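PDB 3FOT: trichothecene 15-O-acetyltransferase TRI3 from Fusarium sporotrichioides, which transfers an acetyl group to the 15-hydroxyl of trichothecene intermediates such as 15-deacetylcalonectrin during biosynthesis of the mycotoxin T-2 toxin. Local coordinates for residues A[205-210]-A[450-454]. Residues are numbered along the deposited sequence; the frame is centred on the assembly and turned at random.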
ATOM      1  N   VAL A 205       8.476  12.379  16.010  1.00  9.54           N
ATOM      2  CA  VAL A 205       7.609  13.037  17.004  1.00  9.81           C
ATOM      3  C   VAL A 205       8.196  12.882  18.429  1.00 10.32           C
ATOM      4  O   VAL A 205       7.927  13.711  19.316  1.00 10.26           O
ATOM      5  CB  VAL A 205       6.145  12.551  16.875  1.00 10.84           C
ATOM      6  CG1 VAL A 205       6.026  11.151  17.484  1.00 10.94           C
ATOM      7  CG2 VAL A 205       5.176  13.557  17.528  1.00 11.26           C
ATOM      8  N   GLY A 206       9.024  11.847  18.624  1.00 10.65           N
ATOM      9  CA  GLY A 206       9.663  11.575  19.928  1.00 11.55           C
ATOM     10  C   GLY A 206      10.557  12.706  20.417  1.00 12.09           C
ATOM     11  O   GLY A 206      10.843  12.810  21.621  1.00 11.79           O
ATOM     12  N   SER A 207      11.028  13.528  19.477  1.00 12.42           N
ATOM     13  CA  SER A 207      11.880  14.678  19.787  1.00 13.53           C
ATOM     14  C   SER A 207      11.114  15.810  20.464  1.00 13.66           C
ATOM     15  O   SER A 207      11.729  16.716  21.008  1.00 14.66           O
ATOM     16  CB  SER A 207      12.543  15.210  18.510  1.00 14.04           C
ATOM     17  OG  SER A 207      13.445  14.256  17.997  1.00 15.28           O
ATOM     18  N   TYR A 208       9.778  15.749  20.448  1.00 14.31           N
ATOM     19  CA  TYR A 208       8.953  16.895  20.849  1.00 14.60           C
ATOM     20  C   TYR A 208       8.036  16.601  22.015  1.00 15.72           C
ATOM     21  O   TYR A 208       7.317  17.485  22.481  1.00 16.43           O
ATOM     22  CB  TYR A 208       8.127  17.407  19.654  1.00 14.11           C
ATOM     23  CG  TYR A 208       9.010  17.814  18.518  1.00 14.40           C
ATOM     24  CD1 TYR A 208       9.784  18.965  18.608  1.00 13.75           C
ATOM     25  CD2 TYR A 208       9.141  17.007  17.370  1.00 13.95           C
ATOM     26  CE1 TYR A 208      10.627  19.347  17.584  1.00 15.75           C
ATOM     27  CE2 TYR A 208       9.999  17.369  16.350  1.00 11.77           C
ATOM     28  CZ  TYR A 208      10.743  18.546  16.461  1.00 14.30           C
ATOM     29  OH  TYR A 208      11.605  18.942  15.459  1.00 14.12           O
ATOM     30  N   ILE A 209       8.040  15.360  22.477  1.00 16.42           N
ATOM     31  CA  ILE A 209       7.274  15.016  23.667  1.00 17.78           C
ATOM     32  C   ILE A 209       8.021  15.543  24.892  1.00 18.77           C
ATOM     33  O   ILE A 209       9.202  15.230  25.091  1.00 20.40           O
ATOM     34  CB  ILE A 209       7.071  13.497  23.818  1.00 16.89           C
ATOM     35  CG1 ILE A 209       6.362  12.931  22.587  1.00 15.00           C
ATOM     36  CG2 ILE A 209       6.241  13.213  25.106  1.00 17.06           C
ATOM     37  CD1 ILE A 209       6.458  11.412  22.485  1.00 15.14           C
ATOM     38  N   GLY A 210       7.352  16.362  25.695  1.00 20.91           N
ATOM     39  CA  GLY A 210       7.872  16.762  27.008  1.00 23.11           C
ATOM     40  C   GLY A 210       8.904  17.876  26.985  1.00 25.30           C
ATOM     41  O   GLY A 210       9.738  17.971  27.903  1.00 26.04           O
ATOM     42  N   ILE A 450       6.117   4.719  20.206  1.00 10.61           N
ATOM     43  CA  ILE A 450       6.578   6.083  20.118  1.00 10.11           C
ATOM     44  C   ILE A 450       7.174   6.371  21.503  1.00 10.30           C
ATOM     45  O   ILE A 450       6.507   6.158  22.524  1.00 10.18           O
ATOM     46  CB  ILE A 450       5.411   7.062  19.830  1.00 10.31           C
ATOM     47  CG1 ILE A 450       4.852   6.803  18.430  1.00 10.12           C
ATOM     48  CG2 ILE A 450       5.905   8.515  19.904  1.00 10.59           C
ATOM     49  CD1 ILE A 450       3.504   7.461  18.121  1.00 12.64           C
ATOM     50  N   LYS A 451       8.424   6.825  21.511  1.00 10.27           N
ATOM     51  CA  LYS A 451       9.197   7.096  22.736  1.00 10.57           C
ATOM     52  C   LYS A 451       9.491   8.581  22.854  1.00 10.89           C
ATOM     53  O   LYS A 451       9.556   9.284  21.847  1.00 11.14           O
ATOM     54  CB  LYS A 451      10.541   6.356  22.700  1.00 11.20           C
ATOM     55  CG  LYS A 451      10.394   4.854  22.793  1.00 13.06           C
ATOM     56  CD  LYS A 451      11.708   4.166  22.544  1.00 17.16           C
ATOM     57  CE  LYS A 451      11.507   2.663  22.626  1.00 19.82           C
ATOM     58  NZ  LYS A 451      11.772   2.232  24.009  1.00 24.43           N
ATOM     59  N   GLN A 452       9.671   9.051  24.091  1.00 10.43           N
ATOM     60  CA  GLN A 452      10.318  10.348  24.346  1.00 11.90           C
ATOM     61  C   GLN A 452      11.816  10.110  24.147  1.00 11.38           C
ATOM     62  O   GLN A 452      12.449   9.374  24.911  1.00 12.45           O
ATOM     63  CB  GLN A 452      10.055  10.813  25.779  1.00 11.58           C
ATOM     64  CG  GLN A 452      10.648  12.169  26.089  1.00 15.06           C
ATOM     65  CD  GLN A 452      10.451  12.588  27.528  1.00 22.53           C
ATOM     66  OE1 GLN A 452      10.191  11.761  28.403  1.00 25.39           O
ATOM     67  NE2 GLN A 452      10.624  13.871  27.789  1.00 25.64           N
ATOM     68  N   THR A 453      12.356  10.693  23.085  1.00 12.89           N
ATOM     69  CA  THR A 453      13.681  10.340  22.610  1.00 13.48           C
ATOM     70  C   THR A 453      14.756  10.616  23.667  1.00 13.95           C
ATOM     71  O   THR A 453      15.672   9.799  23.849  1.00 14.39           O
ATOM     72  CB  THR A 453      13.988  11.049  21.294  1.00 13.98           C
ATOM     73  OG1 THR A 453      12.958  10.718  20.351  1.00 11.80           O
ATOM     74  CG2 THR A 453      15.319  10.596  20.722  1.00 15.25           C
ATOM     75  N   ALA A 454      14.618  11.745  24.359  1.00 14.77           N
ATOM     76  CA  ALA A 454      15.598  12.162  25.387  1.00 15.33           C
ATOM     77  C   ALA A 454      15.707  11.186  26.554  1.00 15.96           C
ATOM     78  O   ALA A 454      16.772  11.054  27.182  1.00 17.01           O
ATOM     79  CB  ALA A 454      15.268  13.545  25.885  1.00 15.56           C
TER
HETATM   80  O   HOH W   1      12.868  13.887  23.408  1.00 19.12           O
HETATM   81  O   HOH W   2      13.157  11.589  17.782  1.00 15.61           O
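Gly206 lies against the backbone of Lys451, its CA 3.0 Å from Lys451 O. Having no side chain, it can sit this close to both that carbonyl oxygen and Thr453 OG1, which is consistent with glycine at this place. Its own carbonyl accepts an almost perfectly straight bond from Thr453 N (N to Gly206 O 3.0 Å, 179° at the hydrogen), although the donor stands well out of the carbonyl plane. On the buried side of the contact, branched aliphatic residues fill an apolar patch. CG2 of Ile450, anti to the backbone N, meets Val205 CG1 at 3.6 Å and Ile209 CD1 at 3.9 Å; the Ile450 side chain crosses those of Val205 and Ile209 at about a right angle.

Toward solvent the fit is looser and water does much of the joining. One water donates to Gly206 O and accepts from Ala454 N, giving that carbonyl a second donor; another links the hydroxyls of Ser207 and Thr453, small polar side chains suited to this rim. Gln452, fully extended from a CG anti to its backbone N (chi1 -178°), reaches along to Ile209 O, but its NE2 makes only a weak bond there, 3.3 Å long and bent to 126°. Its OE1 is held by Thr455. Gly210 follows on the exposed side, beside Gln452 NE2, with a positive phi that glycine adopts readily.

The type I turn from Val205 to Tyr208, closed by Tyr208 N to Val205 O, follows helix 191-205 and sets the loop against the end of strand 449-452, an edge strand of the six-stranded mixed sheet in this BAHD-superfamily enzyme, away from the substrate-binding His414. Val205 and Ile209 also rest on Met77 of helix 71-88, while Ile450 and Gln452 pack on the adjacent strand 457-469.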